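Local coordinates for fibronectin-binding protein BBK32 (Borrelia burgdorferi, PDB 6N1L), which binds fibronectin and, through its complement inhibitory domain, blocks the classical pathway of complement, probably by binding the protease C1r, at residues Tyr34-Phe37 against Ser38-Leu41; Arg48-Asn51 against Phe52-Ala55; Lys63-Lys66 against Glu67-Glu70. One frame throughout, in Å; residues are numbered along the deposited sequence.

Contact 1 (Tyr34-Phe37 against Ser38-Leu41)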
ATOM      1  N   TYR A  34      -6.795  -2.379   7.020  1.00 25.09           N
ATOM      2  CA  TYR A  34      -6.989  -1.359   8.040  1.00 28.91           C
ATOM      3  C   TYR A  34      -8.470  -1.146   8.344  1.00 27.16           C
ATOM      4  O   TYR A  34      -8.860  -1.077   9.514  1.00 28.14           O
ATOM      5  CB  TYR A  34      -6.338  -0.064   7.572  1.00 24.16           C
ATOM      6  CG  TYR A  34      -6.745   1.142   8.370  1.00 28.49           C
ATOM      7  CD1 TYR A  34      -6.284   1.330   9.662  1.00 34.49           C
ATOM      8  CD2 TYR A  34      -7.577   2.108   7.812  1.00 30.91           C
ATOM      9  CE1 TYR A  34      -6.661   2.459  10.401  1.00 39.67           C
ATOM     10  CE2 TYR A  34      -7.953   3.230   8.533  1.00 34.59           C
ATOM     11  CZ  TYR A  34      -7.492   3.397   9.818  1.00 39.05           C
ATOM     12  OH  TYR A  34      -7.872   4.516  10.531  1.00 48.37           O
ATOM     13  N   THR A  35      -9.313  -1.085   7.312  1.00 25.38           N
ATOM     14  CA  THR A  35     -10.740  -0.850   7.544  1.00 29.93           C
ATOM     15  C   THR A  35     -11.350  -1.983   8.360  1.00 30.48           C
ATOM     16  O   THR A  35     -12.078  -1.753   9.340  1.00 28.45           O
ATOM     17  CB  THR A  35     -11.461  -0.708   6.208  1.00 28.42           C
ATOM     18  OG1 THR A  35     -10.985   0.480   5.546  1.00 34.11           O
ATOM     19  CG2 THR A  35     -12.968  -0.599   6.419  1.00 32.17           C
ATOM     20  N   LEU A  36     -11.025  -3.218   7.986  1.00 27.44           N
ATOM     21  CA  LEU A  36     -11.540  -4.388   8.691  1.00 26.38           C
ATOM     22  C   LEU A  36     -11.037  -4.432  10.129  1.00 28.92           C
ATOM     23  O   LEU A  36     -11.819  -4.669  11.062  1.00 28.72           O
ATOM     24  CB  LEU A  36     -11.155  -5.659   7.928  1.00 26.91           C
ATOM     25  CG  LEU A  36     -11.824  -6.938   8.459  1.00 28.53           C
ATOM     26  CD1 LEU A  36     -13.303  -6.825   8.261  1.00 27.73           C
ATOM     27  CD2 LEU A  36     -11.279  -8.160   7.702  1.00 27.43           C
ATOM     28  N   PHE A  37      -9.728  -4.228  10.329  1.00 26.87           N
ATOM     29  CA  PHE A  37      -9.146  -4.170  11.667  1.00 30.47           C
ATOM     30  C   PHE A  37      -9.891  -3.149  12.523  1.00 32.54           C
ATOM     31  O   PHE A  37     -10.321  -3.449  13.644  1.00 31.37           O
ATOM     32  CB  PHE A  37      -7.656  -3.823  11.527  1.00 28.88           C
ATOM     33  CG  PHE A  37      -6.829  -3.939  12.778  1.00 33.37           C
ATOM     34  CD1 PHE A  37      -7.258  -4.635  13.890  1.00 33.09           C
ATOM     35  CD2 PHE A  37      -5.578  -3.344  12.818  1.00 38.67           C
ATOM     36  CE1 PHE A  37      -6.460  -4.721  15.013  1.00 33.75           C
ATOM     37  CE2 PHE A  37      -4.779  -3.427  13.938  1.00 44.25           C
ATOM     38  CZ  PHE A  37      -5.218  -4.122  15.036  1.00 39.65           C
ATOM     39  N   SER A  38     -10.098  -1.944  11.969  1.00 32.02           N
ATOM     40  CA  SER A  38     -10.815  -0.889  12.686  1.00 29.49           C
ATOM     41  C   SER A  38     -12.192  -1.340  13.160  1.00 31.42           C
ATOM     42  O   SER A  38     -12.578  -1.068  14.306  1.00 35.17           O
ATOM     43  CB  SER A  38     -10.951   0.351  11.799  1.00 36.20           C
ATOM     44  OG  SER A  38      -9.679   0.886  11.488  1.00 37.72           O
ATOM     45  N   THR A  39     -12.942  -2.045  12.308  1.00 29.90           N
ATOM     46  CA  THR A  39     -14.282  -2.469  12.705  1.00 34.90           C
ATOM     47  C   THR A  39     -14.249  -3.500  13.830  1.00 34.79           C
ATOM     48  O   THR A  39     -15.143  -3.496  14.683  1.00 33.29           O
ATOM     49  CB  THR A  39     -15.084  -3.013  11.515  1.00 32.09           C
ATOM     50  OG1 THR A  39     -14.543  -4.254  11.039  1.00 31.90           O
ATOM     51  CG2 THR A  39     -15.117  -1.993  10.381  1.00 35.82           C
ATOM     52  N   LYS A  40     -13.237  -4.376  13.861  1.00 31.39           N
ATOM     53  CA  LYS A  40     -13.138  -5.339  14.958  1.00 32.41           C
ATOM     54  C   LYS A  40     -12.859  -4.642  16.281  1.00 35.99           C
ATOM     55  O   LYS A  40     -13.381  -5.047  17.331  1.00 34.72           O
ATOM     56  CB  LYS A  40     -12.039  -6.368  14.683  1.00 33.80           C
ATOM     57  CG  LYS A  40     -12.145  -7.135  13.400  1.00 32.71           C
ATOM     58  CD  LYS A  40     -13.520  -7.709  13.159  1.00 29.44           C
ATOM     59  CE  LYS A  40     -13.554  -8.431  11.839  1.00 34.58           C
ATOM     60  NZ  LYS A  40     -14.891  -8.961  11.550  1.00 34.14           N
ATOM     61  N   LEU A  41     -12.007  -3.613  16.257  1.00 32.31           N
ATOM     62  CA  LEU A  41     -11.705  -2.850  17.458  1.00 35.13           C
ATOM     63  C   LEU A  41     -12.934  -2.093  17.933  1.00 42.71           C
ATOM     64  O   LEU A  41     -13.190  -2.005  19.142  1.00 40.13           O
ATOM     65  CB  LEU A  41     -10.545  -1.883  17.193  1.00 33.11           C
ATOM     66  CG  LEU A  41      -9.203  -2.546  16.847  1.00 36.05           C
ATOM     67  CD1 LEU A  41      -8.193  -1.510  16.370  1.00 38.67           C
ATOM     68  CD2 LEU A  41      -8.631  -3.336  18.019  1.00 37.89           C
TER
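K40 reaches back over the carbonyl oxygens of F37 and L36, one turn earlier on the same helix, and crosses the L36 side chain at a slant. Its CB rests 3.5 Å from F37 O, and CG comes 3.4 Å from L36 O. CG is anti to the carbonyl carbon (chi1 -56°), and a bend at the next bond (chi2 -48°) carries CD on past that oxygen to set CE 3.9 Å from L36 CD1. Beyond CE the charged NZ forms a salt bridge with E60, so the inner methylenes pass over carbonyl oxygens, CE meets the leucine, and the charge goes to helix 51-61.

L36 O takes two donors, K40 N at 3.2 Å and the hydroxyl T39 OG1 at 2.8 Å; a threonine can turn its hydroxyl back onto the preceding turn in this way. Y34 O is likewise gripped twice, by S38 N and by S38 OG at 2.9 Å, which arrive from opposite faces of its carbonyl plane. The small serine side chain also brings OG over one face of the Y34 ring, 3.6 Å from CE1. L41 CD1 makes a CH-pi contact over a face of the F37 ring, 4.1 Å from its centroid.

F37 stacks on F64 and meets Y123 edge-to-face, while S38 OG bonds to Y123 OH. One flank of helix 9-44 therefore packs against helix 122-147, and K40 and L41 touch A61 of helix 51-61.

Contact 2 (Arg48-Asn51 against Phe52-Ala55)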
ATOM      1  N   ARG A  48     -23.831  -2.253  21.939  1.00 58.06           N
ATOM      2  CA  ARG A  48     -24.991  -2.879  21.322  1.00 58.38           C
ATOM      3  C   ARG A  48     -24.856  -4.391  21.189  1.00 55.69           C
ATOM      4  O   ARG A  48     -25.874  -5.077  21.049  1.00 61.24           O
ATOM      5  CB  ARG A  48     -25.237  -2.279  19.935  1.00 61.62           C
ATOM      6  CG  ARG A  48     -26.162  -1.074  19.917  1.00 70.59           C
ATOM      7  CD  ARG A  48     -25.633   0.004  18.984  1.00 75.89           C
ATOM      8  NE  ARG A  48     -26.353   1.266  19.144  1.00 82.08           N
ATOM      9  CZ  ARG A  48     -25.780   2.464  19.085  1.00 82.59           C
ATOM     10  NH1 ARG A  48     -24.474   2.563  18.870  1.00 82.49           N
ATOM     11  NH2 ARG A  48     -26.510   3.561  19.241  1.00 83.99           N
ATOM     12  N   LEU A  49     -23.637  -4.924  21.223  1.00 52.35           N
ATOM     13  CA  LEU A  49     -23.388  -6.332  20.940  1.00 50.81           C
ATOM     14  C   LEU A  49     -23.337  -7.155  22.219  1.00 45.96           C
ATOM     15  O   LEU A  49     -22.921  -6.665  23.271  1.00 48.42           O
ATOM     16  CB  LEU A  49     -22.072  -6.500  20.178  1.00 50.45           C
ATOM     17  CG  LEU A  49     -21.903  -5.650  18.921  1.00 48.26           C
ATOM     18  CD1 LEU A  49     -20.629  -6.042  18.194  1.00 47.42           C
ATOM     19  CD2 LEU A  49     -23.110  -5.797  18.014  1.00 49.54           C
ATOM     20  N   ASP A  50     -23.729  -8.426  22.110  1.00 42.32           N
ATOM     21  CA  ASP A  50     -23.698  -9.314  23.264  1.00 47.39           C
ATOM     22  C   ASP A  50     -22.284  -9.862  23.485  1.00 50.67           C
ATOM     23  O   ASP A  50     -21.363  -9.646  22.686  1.00 47.54           O
ATOM     24  CB  ASP A  50     -24.744 -10.435  23.125  1.00 45.10           C
ATOM     25  CG  ASP A  50     -24.418 -11.471  22.032  1.00 53.78           C
ATOM     26  OD1 ASP A  50     -23.290 -11.528  21.500  1.00 50.46           O
ATOM     27  OD2 ASP A  50     -25.326 -12.274  21.715  1.00 57.69           O
ATOM     28  N   ASN A  51     -22.117 -10.584  24.596  1.00 43.13           N
ATOM     29  CA  ASN A  51     -20.781 -10.985  25.024  1.00 45.96           C
ATOM     30  C   ASN A  51     -20.139 -11.956  24.047  1.00 43.48           C
ATOM     31  O   ASN A  51     -18.947 -11.832  23.740  1.00 48.85           O
ATOM     32  CB  ASN A  51     -20.843 -11.593  26.421  1.00 47.60           C
ATOM     33  CG  ASN A  51     -21.202 -10.569  27.470  1.00 47.95           C
ATOM     34  OD1 ASN A  51     -20.916  -9.386  27.307  1.00 49.71           O
ATOM     35  ND2 ASN A  51     -21.838 -11.016  28.550  1.00 50.97           N
ATOM     36  N   PHE A  52     -20.909 -12.929  23.550  1.00 39.87           N
ATOM     37  CA  PHE A  52     -20.391 -13.837  22.532  1.00 41.31           C
ATOM     38  C   PHE A  52     -19.835 -13.056  21.345  1.00 47.36           C
ATOM     39  O   PHE A  52     -18.707 -13.299  20.897  1.00 44.60           O
ATOM     40  CB  PHE A  52     -21.492 -14.801  22.083  1.00 42.72           C
ATOM     41  CG  PHE A  52     -21.038 -15.828  21.074  1.00 46.69           C
ATOM     42  CD1 PHE A  52     -20.160 -16.840  21.433  1.00 49.78           C
ATOM     43  CD2 PHE A  52     -21.515 -15.794  19.773  1.00 47.56           C
ATOM     44  CE1 PHE A  52     -19.752 -17.793  20.506  1.00 50.02           C
ATOM     45  CE2 PHE A  52     -21.111 -16.740  18.837  1.00 45.29           C
ATOM     46  CZ  PHE A  52     -20.229 -17.741  19.205  1.00 48.48           C
ATOM     47  N   ALA A  53     -20.604 -12.082  20.847  1.00 40.67           N
ATOM     48  CA  ALA A  53     -20.188 -11.352  19.654  1.00 44.88           C
ATOM     49  C   ALA A  53     -18.962 -10.487  19.920  1.00 45.68           C
ATOM     50  O   ALA A  53     -18.055 -10.420  19.082  1.00 43.28           O
ATOM     51  CB  ALA A  53     -21.342 -10.502  19.125  1.00 47.29           C
ATOM     52  N   LYS A  54     -18.916  -9.805  21.068  1.00 40.11           N
ATOM     53  CA  LYS A  54     -17.739  -9.005  21.391  1.00 44.94           C
ATOM     54  C   LYS A  54     -16.507  -9.883  21.566  1.00 46.06           C
ATOM     55  O   LYS A  54     -15.393  -9.488  21.198  1.00 43.05           O
ATOM     56  CB  LYS A  54     -17.980  -8.195  22.659  1.00 44.91           C
ATOM     57  CG  LYS A  54     -18.889  -6.990  22.493  1.00 50.31           C
ATOM     58  CD  LYS A  54     -19.022  -6.235  23.820  1.00 49.84           C
ATOM     59  CE  LYS A  54     -20.072  -6.855  24.719  1.00 56.24           C
ATOM     60  NZ  LYS A  54     -19.690  -8.240  25.129  1.00 62.15           N
ATOM     61  N   ALA A  55     -16.684 -11.070  22.146  1.00 44.03           N
ATOM     62  CA  ALA A  55     -15.555 -11.975  22.315  1.00 45.28           C
ATOM     63  C   ALA A  55     -15.016 -12.430  20.971  1.00 43.10           C
ATOM     64  O   ALA A  55     -13.799 -12.554  20.791  1.00 44.19           O
ATOM     65  CB  ALA A  55     -15.962 -13.184  23.158  1.00 43.97           C
TER
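The amide oxygen of N51 and one carboxylate oxygen of D50 accept from residues that follow. N51 OD1 is met in the amide plane, on a lone pair, by K54 NZ at 2.7 Å. D50 OD1 takes the backbone N of A53 at 2.8 Å, nearly head-on to its C-O bond, with an N-H...O angle of 159°. The same oxygen lies 3.2 Å from A53 CB, a methyl small enough to sit beside the carboxylate.

What puts the carboxylate there is the first torsion of D50: CG stands between the backbone N and the carbonyl carbon (chi1 70°), and the short aspartate chain then folds forward onto the N-H of A53. K54 curls back toward the residues before the helix. Its chain bends at its last two torsions, bringing CE to 3.2 Å from L49 O and NZ alongside the N51 amide, with a weak additional bond from NZ to D50 O. That carbonyl is held more firmly by K54 N, at 2.9 Å. The lysine's aliphatic part is used too, since CG packs 4.0 Å from L49 CB. A55 N closes the next turn on N51 O at 2.9 Å.

Negative charge at this end would probably suit the helix dipole. An aspartate one residue before helix 51-61, its side chain accepting from the N-H three residues on, is the classic N-cap.

Contact 3 (Lys63-Lys66 against Glu67-Glu70)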
ATOM      1  N   LYS A  63      -6.036 -11.305  15.512  1.00 30.11           N
ATOM      2  CA  LYS A  63      -5.471 -12.120  14.446  1.00 31.93           C
ATOM      3  C   LYS A  63      -4.754 -11.289  13.387  1.00 34.01           C
ATOM      4  O   LYS A  63      -4.052 -11.858  12.546  1.00 37.05           O
ATOM      5  CB  LYS A  63      -6.560 -12.976  13.799  1.00 32.55           C
ATOM      6  CG  LYS A  63      -7.047 -14.126  14.685  1.00 34.88           C
ATOM      7  CD  LYS A  63      -8.077 -14.965  13.953  1.00 40.04           C
ATOM      8  CE  LYS A  63      -9.013 -15.670  14.924  1.00 43.40           C
ATOM      9  NZ  LYS A  63     -10.023 -16.517  14.218  1.00 41.11           N
ATOM     10  N   PHE A  64      -4.890  -9.969  13.421  1.00 33.45           N
ATOM     11  CA  PHE A  64      -4.133  -9.118  12.505  1.00 35.63           C
ATOM     12  C   PHE A  64      -2.675  -9.047  12.956  1.00 35.63           C
ATOM     13  O   PHE A  64      -2.393  -8.829  14.140  1.00 36.96           O
ATOM     14  CB  PHE A  64      -4.760  -7.717  12.458  1.00 30.54           C
ATOM     15  CG  PHE A  64      -6.124  -7.686  11.825  1.00 30.77           C
ATOM     16  CD1 PHE A  64      -7.269  -7.924  12.579  1.00 30.30           C
ATOM     17  CD2 PHE A  64      -6.268  -7.454  10.458  1.00 33.96           C
ATOM     18  CE1 PHE A  64      -8.519  -7.908  11.987  1.00 29.22           C
ATOM     19  CE2 PHE A  64      -7.521  -7.442   9.857  1.00 33.66           C
ATOM     20  CZ  PHE A  64      -8.653  -7.679  10.625  1.00 33.70           C
ATOM     21  N   THR A  65      -1.738  -9.209  12.010  1.00 36.26           N
ATOM     22  CA  THR A  65      -0.320  -9.276  12.348  1.00 39.42           C
ATOM     23  C   THR A  65       0.467  -8.137  11.713  1.00 44.81           C
ATOM     24  O   THR A  65       0.156  -7.671  10.610  1.00 40.82           O
ATOM     25  CB  THR A  65       0.309 -10.612  11.910  1.00 40.61           C
ATOM     26  OG1 THR A  65       0.272 -10.742  10.481  1.00 41.80           O
ATOM     27  CG2 THR A  65      -0.445 -11.785  12.523  1.00 41.81           C
ATOM     28  N   LYS A  66       1.504  -7.700  12.433  1.00 44.28           N
ATOM     29  CA  LYS A  66       2.486  -6.793  11.851  1.00 45.75           C
ATOM     30  C   LYS A  66       3.251  -7.459  10.719  1.00 45.39           C
ATOM     31  O   LYS A  66       3.639  -6.787   9.754  1.00 44.22           O
ATOM     32  CB  LYS A  66       3.452  -6.301  12.927  1.00 46.55           C
ATOM     33  CG  LYS A  66       4.517  -5.354  12.394  1.00 49.03           C
ATOM     34  CD  LYS A  66       5.182  -4.615  13.514  1.00 55.31           C
ATOM     35  CE  LYS A  66       5.202  -3.139  13.221  1.00 51.60           C
ATOM     36  NZ  LYS A  66       5.438  -2.349  14.445  1.00 52.99           N
ATOM     37  N   GLU A  67       3.480  -8.774  10.823  1.00 42.12           N
ATOM     38  CA  GLU A  67       4.110  -9.513   9.734  1.00 44.37           C
ATOM     39  C   GLU A  67       3.325  -9.367   8.436  1.00 42.04           C
ATOM     40  O   GLU A  67       3.913  -9.170   7.366  1.00 39.37           O
ATOM     41  CB  GLU A  67       4.243 -10.991  10.113  1.00 50.70           C
ATOM     42  CG  GLU A  67       5.335 -11.279  11.144  1.00 56.81           C
ATOM     43  CD  GLU A  67       4.865 -11.120  12.590  1.00 60.11           C
ATOM     44  OE1 GLU A  67       3.738 -10.622  12.821  1.00 53.91           O
ATOM     45  OE2 GLU A  67       5.632 -11.501  13.503  1.00 62.76           O
ATOM     46  N   ASP A  68       1.994  -9.466   8.509  1.00 40.50           N
ATOM     47  CA  ASP A  68       1.170  -9.353   7.312  1.00 38.64           C
ATOM     48  C   ASP A  68       1.254  -7.949   6.718  1.00 35.79           C
ATOM     49  O   ASP A  68       1.307  -7.787   5.489  1.00 38.24           O
ATOM     50  CB  ASP A  68      -0.274  -9.718   7.646  1.00 40.94           C
ATOM     51  CG  ASP A  68      -1.230  -9.469   6.506  1.00 44.98           C
ATOM     52  OD1 ASP A  68      -1.126 -10.159   5.464  1.00 52.86           O
ATOM     53  OD2 ASP A  68      -2.104  -8.578   6.656  1.00 47.81           O
ATOM     54  N   LEU A  69       1.243  -6.926   7.575  1.00 34.45           N
ATOM     55  CA  LEU A  69       1.409  -5.558   7.087  1.00 36.37           C
ATOM     56  C   LEU A  69       2.774  -5.385   6.430  1.00 40.82           C
ATOM     57  O   LEU A  69       2.892  -4.757   5.363  1.00 36.35           O
ATOM     58  CB  LEU A  69       1.225  -4.562   8.234  1.00 32.71           C
ATOM     59  CG  LEU A  69       1.498  -3.078   7.935  1.00 33.83           C
ATOM     60  CD1 LEU A  69       0.573  -2.585   6.830  1.00 34.72           C
ATOM     61  CD2 LEU A  69       1.374  -2.187   9.170  1.00 34.66           C
ATOM     62  N   GLU A  70       3.813  -5.961   7.040  1.00 36.03           N
ATOM     63  CA  GLU A  70       5.158  -5.803   6.487  1.00 41.05           C
ATOM     64  C   GLU A  70       5.304  -6.568   5.177  1.00 39.69           C
ATOM     65  O   GLU A  70       5.961  -6.084   4.237  1.00 38.48           O
ATOM     66  CB  GLU A  70       6.198  -6.236   7.528  1.00 41.23           C
ATOM     67  CG  GLU A  70       6.778  -5.065   8.323  1.00 49.82           C
ATOM     68  CD  GLU A  70       7.337  -5.453   9.690  1.00 56.29           C
ATOM     69  OE1 GLU A  70       7.234  -6.641  10.063  1.00 55.07           O
ATOM     70  OE2 GLU A  70       7.885  -4.567  10.390  1.00 58.31           O
TER
HETATM   71  O   HOH W   1      -2.299  -6.766   9.630  1.00 34.85           O
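T65 O, at the entrance to helix 66-87, draws several donors. A water donates to T65 O at 2.8 Å. L69 N reaches T65 O only weakly, at 3.3 Å, and D68 N does so at the same length; the L69 bond is the straighter of the two. The same water also makes a weak bond to D68 OD2, bridging the carbonyl to the aspartate carboxylate.

The stronger hold on D68 N comes from the T65 side chain: OG1 accepts from it at 2.9 Å. With OG1 held between the backbone N and the carbonyl carbon (chi1 64°), the hydroxyl leans over the start of the first turn and lies 3.1 Å from D68 CB, the two side chains crossing at about a right angle. This is a threonine N-cap, in which a short hydroxyl side chain accepts from an N-H that has no earlier helical carbonyl to pair with. E67, also in the first turn, bends at chi2 so that OE1 returns to 3.5 Å from T65 CB. Acidic residues such as E67 and D68 probably suit the N-terminal, positive end of the helix dipole.

K66 O accepts from E70 N at 2.8 Å, a regular helical bond. E70 OE1 lies 3.8 Å from K66 CG, the two side chains crossing at a slant, but the opposite charges do not meet. K66 runs instead toward helix 93-117, where its NZ donates to I116 O, and the buried L69 side chain touches I30, I116, L122 and Y126.

From the N terminus, contact 1 comes first, on helix 9-44, where one turn is stitched to the next. The chain then leaves that helix and turns at contact 2, which opens helix 51-61 far from the centre of the chain. After that helix, contact 3 starts helix 66-87. The three follow in series; none nests in or crosses another, and each is local, so none closes a long loop. Contacts 1 and 3 nevertheless touch: F64, just before helix 66-87, packs on F37, L36 and K40, with F37 CD1 3.5 Å from F64 CD1. Contact 2 touches neither, although the far end of helix 51-61 returns to helix 9-44.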